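Local coordinates for ribulose-5-phosphate reductase 1 (Staphylococcus aureus, PDB 6XHK), which catalyses the NADPH-dependent reduction of D-ribulose 5-phosphate to D-ribitol 5-phosphate, a step on the way to wall teichoic acid, at residues Met1-Val9 / Val16-Tyr24; Ser25-Met35 / Phe116-His125. All blocks are in the same frame, centred on the assembly; numbering follows the deposited sequence.

Contact 1. Residues Met1-Val9 / Val16-Tyr24; sequences MINQVYQLV and VTYNNVDIY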
loop_
_atom_site.group_PDB
_atom_site.type_symbol
_atom_site.label_atom_id
_atom_site.label_comp_id
_atom_site.label_asym_id
_atom_site.label_seq_id
_atom_site.Cartn_x
_atom_site.Cartn_y
_atom_site.Cartn_z
ATOM N N MET A 1 13.685 27.832 -11.487
ATOM C CA MET A 1 13.520 26.542 -12.172
ATOM C C MET A 1 12.053 26.206 -12.499
ATOM O O MET A 1 11.157 26.603 -11.772
ATOM C CB MET A 1 14.153 25.440 -11.336
ATOM C CG MET A 1 14.390 24.167 -12.105
ATOM S SD MET A 1 15.575 23.038 -11.340
ATOM C CE MET A 1 14.805 22.611 -9.799
ATOM N N ILE A 2 11.811 25.505 -13.607
ATOM C CA ILE A 2 10.461 25.249 -14.107
ATOM C C ILE A 2 10.145 23.771 -13.957
ATOM O O ILE A 2 10.856 22.910 -14.500
ATOM C CB ILE A 2 10.286 25.675 -15.573
ATOM C CG1 ILE A 2 10.463 27.167 -15.752
ATOM C CG2 ILE A 2 8.903 25.328 -16.041
ATOM C CD1 ILE A 2 9.532 27.980 -14.904
ATOM N N ASN A 3 9.047 23.478 -13.260
ATOM C CA ASN A 3 8.593 22.112 -13.024
ATOM C C ASN A 3 7.398 21.817 -13.923
ATOM O O ASN A 3 6.477 22.634 -14.023
ATOM C CB ASN A 3 8.215 21.917 -11.556
ATOM C CG ASN A 3 8.109 20.456 -11.159
ATOM O OD1 ASN A 3 8.554 19.569 -11.880
ATOM N ND2 ASN A 3 7.547 20.204 -9.991
ATOM N N GLN A 4 7.433 20.680 -14.610
ATOM C CA GLN A 4 6.283 20.229 -15.378
ATOM C C GLN A 4 5.491 19.272 -14.503
ATOM O O GLN A 4 6.015 18.241 -14.062
ATOM C CB GLN A 4 6.685 19.530 -16.675
ATOM C CG GLN A 4 7.526 20.342 -17.608
ATOM C CD GLN A 4 8.028 19.536 -18.784
ATOM O OE1 GLN A 4 7.805 19.918 -19.945
ATOM N NE2 GLN A 4 8.676 18.400 -18.505
ATOM N N VAL A 5 4.236 19.618 -14.243
ATOM C CA VAL A 5 3.322 18.769 -13.493
ATOM C C VAL A 5 2.375 18.117 -14.487
ATOM O O VAL A 5 1.869 18.782 -15.399
ATOM C CB VAL A 5 2.556 19.580 -12.436
ATOM C CG1 VAL A 5 1.467 18.744 -11.809
ATOM C CG2 VAL A 5 3.515 20.094 -11.382
ATOM N N TYR A 6 2.167 16.813 -14.336
ATOM C CA TYR A 6 1.282 16.039 -15.204
ATOM C C TYR A 6 -0.001 15.779 -14.426
ATOM O O TYR A 6 -0.095 14.833 -13.633
ATOM C CB TYR A 6 1.980 14.764 -15.682
ATOM C CG TYR A 6 3.261 15.069 -16.442
ATOM C CD1 TYR A 6 3.221 15.485 -17.780
ATOM C CD2 TYR A 6 4.491 15.068 -15.794
ATOM C CE1 TYR A 6 4.387 15.805 -18.473
ATOM C CE2 TYR A 6 5.662 15.396 -16.474
ATOM C CZ TYR A 6 5.607 15.769 -17.808
ATOM O OH TYR A 6 6.786 16.091 -18.460
ATOM N N GLN A 7 -0.976 16.652 -14.646
ATOM C CA GLN A 7 -2.258 16.617 -13.968
ATOM C C GLN A 7 -3.297 15.879 -14.808
ATOM O O GLN A 7 -3.176 15.753 -16.031
ATOM C CB GLN A 7 -2.716 18.045 -13.635
ATOM C CG GLN A 7 -2.066 18.580 -12.357
ATOM C CD GLN A 7 -2.469 20.000 -12.006
ATOM O OE1 GLN A 7 -2.865 20.777 -12.881
ATOM N NE2 GLN A 7 -2.403 20.337 -10.707
ATOM N N LEU A 8 -4.295 15.335 -14.118
ATOM C CA LEU A 8 -5.477 14.782 -14.761
ATOM C C LEU A 8 -6.506 15.899 -14.886
ATOM O O LEU A 8 -6.903 16.495 -13.879
ATOM C CB LEU A 8 -6.020 13.615 -13.948
ATOM C CG LEU A 8 -7.114 12.752 -14.565
ATOM C CD1 LEU A 8 -6.582 11.894 -15.706
ATOM C CD2 LEU A 8 -7.691 11.893 -13.475
ATOM N N VAL A 9 -6.892 16.217 -16.121
ATOM C CA VAL A 9 -7.824 17.310 -16.382
ATOM C C VAL A 9 -9.215 16.781 -16.693
ATOM O O VAL A 9 -10.181 17.561 -16.689
ATOM C CB VAL A 9 -7.328 18.199 -17.539
ATOM C CG1 VAL A 9 -5.972 18.781 -17.214
ATOM C CG2 VAL A 9 -7.261 17.395 -18.836
ATOM N N VAL A 16 -0.471 18.826 -19.220
ATOM C CA VAL A 16 0.706 19.284 -18.485
ATOM C C VAL A 16 0.597 20.786 -18.232
ATOM O O VAL A 16 0.338 21.560 -19.163
ATOM C CB VAL A 16 1.999 18.930 -19.244
ATOM C CG1 VAL A 16 1.874 19.300 -20.722
ATOM C CG2 VAL A 16 3.210 19.588 -18.606
ATOM N N THR A 17 0.774 21.188 -16.960
ATOM C CA THR A 17 0.853 22.578 -16.513
ATOM C C THR A 17 2.254 22.833 -15.961
ATOM O O THR A 17 3.090 21.923 -15.901
ATOM C CB THR A 17 -0.202 22.899 -15.446
ATOM O OG1 THR A 17 -0.172 24.299 -15.126
ATOM C CG2 THR A 17 0.097 22.127 -14.172
ATOM N N TYR A 18 2.505 24.082 -15.547
ATOM C CA TYR A 18 3.827 24.501 -15.097
ATOM C C TYR A 18 3.721 25.252 -13.779
ATOM O O TYR A 18 2.695 25.862 -13.469
ATOM C CB TYR A 18 4.516 25.377 -16.146
ATOM C CG TYR A 18 4.673 24.662 -17.466
ATOM C CD1 TYR A 18 5.839 23.970 -17.760
ATOM C CD2 TYR A 18 3.665 24.690 -18.430
ATOM C CE1 TYR A 18 5.992 23.299 -18.960
ATOM C CE2 TYR A 18 3.810 24.025 -19.640
ATOM C CZ TYR A 18 4.982 23.329 -19.899
ATOM O OH TYR A 18 5.168 22.653 -21.089
ATOM N N ASN A 19 4.785 25.176 -12.990
ATOM C CA ASN A 19 4.928 26.035 -11.823
ATOM C C ASN A 19 6.423 26.176 -11.543
ATOM O O ASN A 19 7.245 25.460 -12.119
ATOM C CB ASN A 19 4.108 25.517 -10.617
ATOM C CG ASN A 19 4.654 24.237 -10.002
ATOM O OD1 ASN A 19 5.340 23.464 -10.647
ATOM N ND2 ASN A 19 4.320 24.004 -8.738
ATOM N N ASN A 20 6.776 27.171 -10.735
ATOM C CA ASN A 20 8.174 27.432 -10.436
ATOM C C ASN A 20 8.601 26.646 -9.213
ATOM O O ASN A 20 7.779 26.305 -8.360
ATOM C CB ASN A 20 8.429 28.913 -10.199
ATOM C CG ASN A 20 8.249 29.735 -11.440
ATOM O OD1 ASN A 20 9.150 29.814 -12.287
ATOM N ND2 ASN A 20 7.094 30.378 -11.555
ATOM N N VAL A 21 9.900 26.346 -9.145
ATOM C CA VAL A 21 10.489 25.576 -8.056
ATOM C C VAL A 21 11.736 26.303 -7.590
ATOM O O VAL A 21 12.615 26.613 -8.402
ATOM C CB VAL A 21 10.833 24.136 -8.481
ATOM C CG1 VAL A 21 11.722 23.473 -7.437
ATOM C CG2 VAL A 21 9.569 23.335 -8.676
ATOM N N ASP A 22 11.808 26.584 -6.290
ATOM C CA ASP A 22 12.932 27.325 -5.726
ATOM C C ASP A 22 13.962 26.313 -5.242
ATOM O O ASP A 22 13.736 25.613 -4.251
ATOM C CB ASP A 22 12.478 28.233 -4.588
ATOM C CG ASP A 22 13.592 29.097 -4.055
ATOM O OD1 ASP A 22 13.618 30.288 -4.398
ATOM O OD2 ASP A 22 14.467 28.589 -3.332
ATOM N N ILE A 23 15.086 26.231 -5.959
ATOM C CA ILE A 23 16.173 25.317 -5.616
ATOM C C ILE A 23 16.626 25.561 -4.183
ATOM O O ILE A 23 17.068 24.639 -3.489
ATOM C CB ILE A 23 17.330 25.497 -6.641
ATOM C CG1 ILE A 23 16.813 25.345 -8.076
ATOM C CG2 ILE A 23 18.482 24.529 -6.407
ATOM C CD1 ILE A 23 16.417 26.686 -8.760
ATOM N N TYR A 24 16.484 26.791 -3.696
ATOM C CA TYR A 24 17.169 27.217 -2.485
ATOM C C TYR A 24 16.234 27.279 -1.275
ATOM O O TYR A 24 16.459 28.054 -0.345
ATOM C CB TYR A 24 17.890 28.552 -2.727
ATOM C CG TYR A 24 18.882 28.493 -3.903
ATOM C CD1 TYR A 24 20.179 28.007 -3.717
ATOM C CD2 TYR A 24 18.548 28.975 -5.169
ATOM C CE1 TYR A 24 21.088 27.925 -4.771
ATOM C CE2 TYR A 24 19.461 28.910 -6.231
ATOM C CZ TYR A 24 20.732 28.386 -6.023
ATOM O OH TYR A 24 21.657 28.309 -7.049
#

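Contact 2. Residues Ser25-Met35 / Phe116-His125; sequences SDYVIVRPLYM and FMQDFVLLNH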
loop_
_atom_site.group_PDB
_atom_site.type_symbol
_atom_site.label_atom_id
_atom_site.label_comp_id
_atom_site.label_asym_id
_atom_site.label_seq_id
_atom_site.Cartn_x
_atom_site.Cartn_y
_atom_site.Cartn_z
ATOM N N SER A 25 15.202 26.443 -1.255
ATOM C CA SER A 25 14.209 26.424 -0.193
ATOM C C SER A 25 14.492 25.292 0.800
ATOM O O SER A 25 15.338 24.418 0.569
ATOM C CB SER A 25 12.807 26.309 -0.800
ATOM O OG SER A 25 12.624 25.068 -1.449
ATOM N N ASP A 26 13.775 25.323 1.940
ATOM C CA ASP A 26 13.988 24.345 3.001
ATOM C C ASP A 26 13.417 22.982 2.647
ATOM O O ASP A 26 13.257 22.113 3.514
ATOM C CB ASP A 26 13.401 24.849 4.321
ATOM C CG ASP A 26 13.970 24.116 5.526
ATOM O OD1 ASP A 26 15.055 23.505 5.394
ATOM O OD2 ASP A 26 13.337 24.156 6.605
ATOM N N TYR A 27 13.106 22.791 1.374
ATOM C CA TYR A 27 12.647 21.522 0.858
ATOM C C TYR A 27 13.845 20.755 0.306
ATOM O O TYR A 27 14.962 21.270 0.196
ATOM C CB TYR A 27 11.577 21.760 -0.205
ATOM C CG TYR A 27 10.269 22.258 0.367
ATOM C CD1 TYR A 27 9.384 22.989 -0.414
ATOM C CD2 TYR A 27 9.931 22.027 1.700
ATOM C CE1 TYR A 27 8.184 23.460 0.101
ATOM C CE2 TYR A 27 8.736 22.495 2.228
ATOM C CZ TYR A 27 7.868 23.212 1.417
ATOM O OH TYR A 27 6.678 23.683 1.915
ATOM N N VAL A 28 13.615 19.494 -0.017
ATOM C CA VAL A 28 14.576 18.659 -0.718
ATOM C C VAL A 28 13.948 18.303 -2.066
ATOM O O VAL A 28 12.877 17.690 -2.122
ATOM C CB VAL A 28 14.995 17.433 0.123
ATOM C CG1 VAL A 28 13.828 16.774 0.715
ATOM C CG2 VAL A 28 15.682 16.404 -0.720
ATOM N N ILE A 29 14.565 18.769 -3.151
ATOM C CA ILE A 29 14.025 18.584 -4.496
ATOM C C ILE A 29 14.441 17.210 -4.999
ATOM O O ILE A 29 15.623 16.870 -4.993
ATOM C CB ILE A 29 14.501 19.691 -5.453
ATOM C CG1 ILE A 29 13.936 21.059 -5.042
ATOM C CG2 ILE A 29 14.091 19.371 -6.872
ATOM C CD1 ILE A 29 14.795 21.810 -4.052
ATOM N N VAL A 30 13.467 16.421 -5.437
ATOM C CA VAL A 30 13.625 14.992 -5.686
ATOM C C VAL A 30 13.101 14.680 -7.076
ATOM O O VAL A 30 12.006 15.125 -7.443
ATOM C CB VAL A 30 12.878 14.160 -4.624
ATOM C CG1 VAL A 30 13.126 12.685 -4.794
ATOM C CG2 VAL A 30 13.329 14.583 -3.242
ATOM N N ARG A 31 13.897 13.897 -7.870
ATOM C CA ARG A 31 13.248 13.500 -9.114
ATOM C C ARG A 31 12.711 12.091 -8.966
ATOM O O ARG A 31 13.459 11.181 -8.580
ATOM C CB ARG A 31 14.190 13.548 -10.313
ATOM C CG ARG A 31 13.506 12.990 -11.557
ATOM C CD ARG A 31 14.359 13.079 -12.746
ATOM N NE ARG A 31 13.806 12.363 -13.885
ATOM C CZ ARG A 31 13.113 12.969 -14.848
ATOM N NH1 ARG A 31 12.869 14.274 -14.775
ATOM N NH2 ARG A 31 12.658 12.281 -15.882
ATOM N N PRO A 32 11.433 11.870 -9.238
ATOM C CA PRO A 32 10.902 10.515 -9.134
ATOM C C PRO A 32 11.542 9.571 -10.139
ATOM O O PRO A 32 11.863 9.957 -11.263
ATOM C CB PRO A 32 9.403 10.720 -9.373
ATOM C CG PRO A 32 9.306 11.955 -10.196
ATOM C CD PRO A 32 10.403 12.836 -9.676
ATOM N N LEU A 33 11.763 8.330 -9.694
ATOM C CA LEU A 33 12.357 7.267 -10.502
ATOM C C LEU A 33 11.360 6.165 -10.838
ATOM O O LEU A 33 11.063 5.937 -12.013
ATOM C CB LEU A 33 13.591 6.664 -9.796
ATOM C CG LEU A 33 14.781 7.605 -9.591
ATOM C CD1 LEU A 33 15.931 6.956 -8.826
ATOM C CD2 LEU A 33 15.226 8.148 -10.933
ATOM N N TYR A 34 10.852 5.454 -9.838
ATOM C CA TYR A 34 9.788 4.476 -10.017
ATOM C C TYR A 34 8.574 4.867 -9.168
ATOM O O TYR A 34 8.697 5.480 -8.103
ATOM C CB TYR A 34 10.300 3.066 -9.680
ATOM C CG TYR A 34 11.475 2.635 -10.551
ATOM C CD1 TYR A 34 12.801 2.809 -10.125
ATOM C CD2 TYR A 34 11.259 2.028 -11.788
ATOM C CE1 TYR A 34 13.870 2.412 -10.921
ATOM C CE2 TYR A 34 12.328 1.625 -12.593
ATOM C CZ TYR A 34 13.627 1.818 -12.155
ATOM O OH TYR A 34 14.678 1.411 -12.955
ATOM N N MET A 35 7.386 4.558 -9.674
ATOM C CA MET A 35 6.167 4.899 -8.961
ATOM C C MET A 35 5.086 3.906 -9.358
ATOM O O MET A 35 5.111 3.367 -10.467
ATOM C CB MET A 35 5.747 6.348 -9.250
ATOM C CG MET A 35 5.406 6.684 -10.696
ATOM S SD MET A 35 5.063 8.461 -10.881
ATOM C CE MET A 35 6.407 9.150 -9.927
ATOM N N PHE A 116 2.784 12.887 -7.447
ATOM C CA PHE A 116 4.152 12.538 -7.825
ATOM C C PHE A 116 4.394 12.522 -9.330
ATOM O O PHE A 116 5.555 12.459 -9.751
ATOM C CB PHE A 116 4.550 11.166 -7.251
ATOM C CG PHE A 116 4.747 11.155 -5.759
ATOM C CD1 PHE A 116 4.706 12.325 -5.020
ATOM C CD2 PHE A 116 4.936 9.954 -5.084
ATOM C CE1 PHE A 116 4.882 12.296 -3.631
ATOM C CE2 PHE A 116 5.106 9.914 -3.693
ATOM C CZ PHE A 116 5.087 11.087 -2.968
ATOM N N MET A 117 3.358 12.583 -10.160
ATOM C CA MET A 117 3.594 12.677 -11.600
ATOM C C MET A 117 4.045 14.090 -11.954
ATOM O O MET A 117 3.313 14.893 -12.533
ATOM C CB MET A 117 2.355 12.271 -12.374
ATOM C CG MET A 117 1.771 10.970 -11.927
ATOM S SD MET A 117 0.139 10.861 -12.628
ATOM C CE MET A 117 0.527 10.654 -14.338
ATOM N N GLN A 118 5.293 14.394 -11.607
ATOM C CA GLN A 118 5.885 15.664 -11.999
ATOM C C GLN A 118 7.396 15.490 -12.135
ATOM O O GLN A 118 7.964 14.479 -11.718
ATOM C CB GLN A 118 5.519 16.775 -11.002
ATOM C CG GLN A 118 5.636 16.434 -9.542
ATOM C CD GLN A 118 4.699 17.273 -8.714
ATOM O OE1 GLN A 118 3.526 17.386 -9.047
ATOM N NE2 GLN A 118 5.217 17.920 -7.673
ATOM N N ASP A 119 8.043 16.493 -12.745
ATOM C CA ASP A 119 9.484 16.405 -12.964
ATOM C C ASP A 119 10.258 16.490 -11.652
ATOM O O ASP A 119 11.313 15.860 -11.522
ATOM C CB ASP A 119 9.964 17.500 -13.918
ATOM C CG ASP A 119 9.711 17.171 -15.381
ATOM O OD1 ASP A 119 9.692 15.967 -15.736
ATOM O OD2 ASP A 119 9.585 18.132 -16.183
ATOM N N PHE A 120 9.762 17.258 -10.670
ATOM C CA PHE A 120 10.420 17.366 -9.374
ATOM C C PHE A 120 9.369 17.359 -8.269
ATOM O O PHE A 120 8.293 17.945 -8.424
ATOM C CB PHE A 120 11.245 18.646 -9.255
ATOM C CG PHE A 120 12.330 18.770 -10.283
ATOM C CD1 PHE A 120 13.520 18.073 -10.157
ATOM C CD2 PHE A 120 12.186 19.684 -11.336
ATOM C CE1 PHE A 120 14.509 18.214 -11.102
ATOM C CE2 PHE A 120 13.171 19.854 -12.274
ATOM C CZ PHE A 120 14.340 19.118 -12.158
ATOM N N VAL A 121 9.685 16.700 -7.157
ATOM C CA VAL A 121 8.816 16.626 -5.985
ATOM C C VAL A 121 9.556 17.253 -4.816
ATOM O O VAL A 121 10.678 16.846 -4.502
ATOM C CB VAL A 121 8.409 15.180 -5.659
ATOM C CG1 VAL A 121 7.442 15.155 -4.528
ATOM C CG2 VAL A 121 7.747 14.547 -6.855
ATOM N N LEU A 122 8.932 18.233 -4.169
ATOM C CA LEU A 122 9.536 18.877 -3.007
ATOM C C LEU A 122 9.033 18.218 -1.734
ATOM O O LEU A 122 7.835 17.998 -1.574
ATOM C CB LEU A 122 9.225 20.366 -2.974
ATOM C CG LEU A 122 9.619 21.017 -4.282
ATOM C CD1 LEU A 122 8.407 21.141 -5.209
ATOM C CD2 LEU A 122 10.209 22.340 -3.965
ATOM N N LEU A 123 9.947 17.907 -0.835
ATOM C CA LEU A 123 9.630 17.143 0.353
ATOM C C LEU A 123 10.294 17.775 1.560
ATOM O O LEU A 123 11.353 18.389 1.458
ATOM C CB LEU A 123 10.088 15.692 0.225
ATOM C CG LEU A 123 9.599 14.923 -0.998
ATOM C CD1 LEU A 123 10.089 13.505 -0.932
ATOM C CD2 LEU A 123 8.090 14.950 -1.076
ATOM N N ASN A 124 9.658 17.629 2.708
ATOM C CA ASN A 124 10.379 18.017 3.898
ATOM C C ASN A 124 11.445 16.973 4.198
ATOM O O ASN A 124 11.405 15.841 3.713
ATOM C CB ASN A 124 9.417 18.206 5.069
ATOM C CG ASN A 124 8.416 19.305 4.800
ATOM O OD1 ASN A 124 7.385 19.072 4.165
ATOM N ND2 ASN A 124 8.756 20.531 5.201
ATOM N N HIS A 125 12.430 17.377 4.983
ATOM C CA HIS A 125 13.531 16.471 5.237
ATOM C C HIS A 125 13.071 15.235 5.978
ATOM O O HIS A 125 13.665 14.167 5.808
ATOM C CB HIS A 125 14.591 17.231 5.995
ATOM C CG HIS A 125 15.274 18.233 5.137
ATOM N ND1 HIS A 125 14.802 19.520 5.003
ATOM C CD2 HIS A 125 16.338 18.127 4.309
ATOM C CE1 HIS A 125 15.570 20.176 4.152
ATOM N NE2 HIS A 125 16.509 19.353 3.717
#

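Contact 1. Residues Met1-Val9 / Val16-Tyr24
From Ile2 facing Asn20 to Tyr6 facing Val16, strands 2-8 and 16-20 form an antiparallel beta hairpin whose short segments run at 144° to each other, N to C, with Asn3-Asn19 and Val5-Thr17 as its hydrogen-bonded pairs. Asn3 N bonds to Asn19 O (2.9 Å), and Asn19 N returns a bond to Asn3 O. Beyond the regular strand the pairing persists: Val21 N reaches Met1 O at 2.9 Å, while the return bond from Met1 N to Val21 O is weak.

One face of the hairpin carries Ile2, Gln4, Tyr6, Val16, Tyr18 and Asn20. Here Gln4 lies alongside Tyr18 and points the same way, bringing its methylene CG to Tyr18 CE1 at 3.6 Å; amide and ring planes are turned 41° apart. Ile2 meets the same ring through its CG2 branch, and Tyr6 lays CD1 near Val16 CB (3.9 Å).

The other face belongs to Asn3, Val5, Thr17 and Asn19. Val21 CG2 packs on Asn3 CB at 3.5 Å, and CG2 of Thr17 touches both Val5 CB and Gln7 OE1. At the chain start Met1 crosses Ile23 at about a right angle, its CB 3.6 Å from Ile23 CD1, and the bend at chi3 (63°) carries CE back to Ile23 CG1.

Asn3 ND2 is hydrogen-bonded to Phe120 O, and Gln4 NE2 to Asp119 OD2. Backbone bonds pair Gln4 with Asp119 and Tyr6 with Met117 in the loop before strand 121-123; Leu8 pairs with Met60 of strand 60-61, making strand 2-10 the middle of a three-stranded antiparallel sheet.

Contact 2. Residues Ser25-Met35 / Phe116-His125
Val28 and Val30 pair antiparallel with Leu123 and Val121 within the mixed sheet of the GroES-like domain, the catalytic domain of zinc-containing alcohol dehydrogenases. Each hydrogen-bonded pair is closed by two backbone bonds, among them Val28 N to Leu123 O and Val121 N to Val30 O (2.8 Å).

On the face of Val28, Val30, Val121 and Leu123, Val30 CG2 meets Leu123 CD1 at 4.1 Å, the two side chains at about a right angle. Ile29 and Leu122 occupy the other face, pointing the same way. With chi1 at -66°, Ile29 turns CG2 away from its backbone N and towards Phe120, CG2 to Phe120 CD1 3.6 Å.

Towards the start of segment 25-35, the Tyr27 ring crosses Leu122 with CD1 3.7 Å from Leu122 CB, and Asn124 ND2 comes to the ring edge beside CE2, the amide plane turned 83° from the ring. His125 brings the edge of its imidazole to Asp26 O, while its NE2 is hydrogen-bonded to Asp73 OD1. At the other end, Arg31 runs extended beside Asp119 in a long salt bridge, NH1 to OD1 3.7 Å; the other oxygen, OD2, is held by Gln4 NE2.

Farther out, strand 65-73 pairs with strand 28-36 through Val71, Glu69 and Val67; Leu33 and Tyr34 both face Val67 in a classic beta bulge. The Phe116 side chain lies about 5 Å from that of His64 and about 6 Å from that of Glu65, both predicted ligands of the catalytic zinc. Met117 centres an inverse gamma turn, and Met35 CE rests 3.4 Å from Phe116 O.

Contact 1 is complete before the first strand of contact 2 begins: strand 13-20 runs on through residues 21-27 into strand 28-36, and the partner segment 116-125 returns about 80 residues later. Their centres lie 11 Å apart, yet the strands belong to different sheets. The loop leading into strand 121-123 joins them, since the side chains of Asn3 and Gln4 reach across to it at Asp119 and Phe120, and Gln4 O packs on Gln118 CB. The N-terminal hairpin is thus tied to the sheet of strand 28-36 through this loop, whereas the far end of contact 2 approaches the predicted zinc site, with NADPH about 13 Å from the Phe116 side chain.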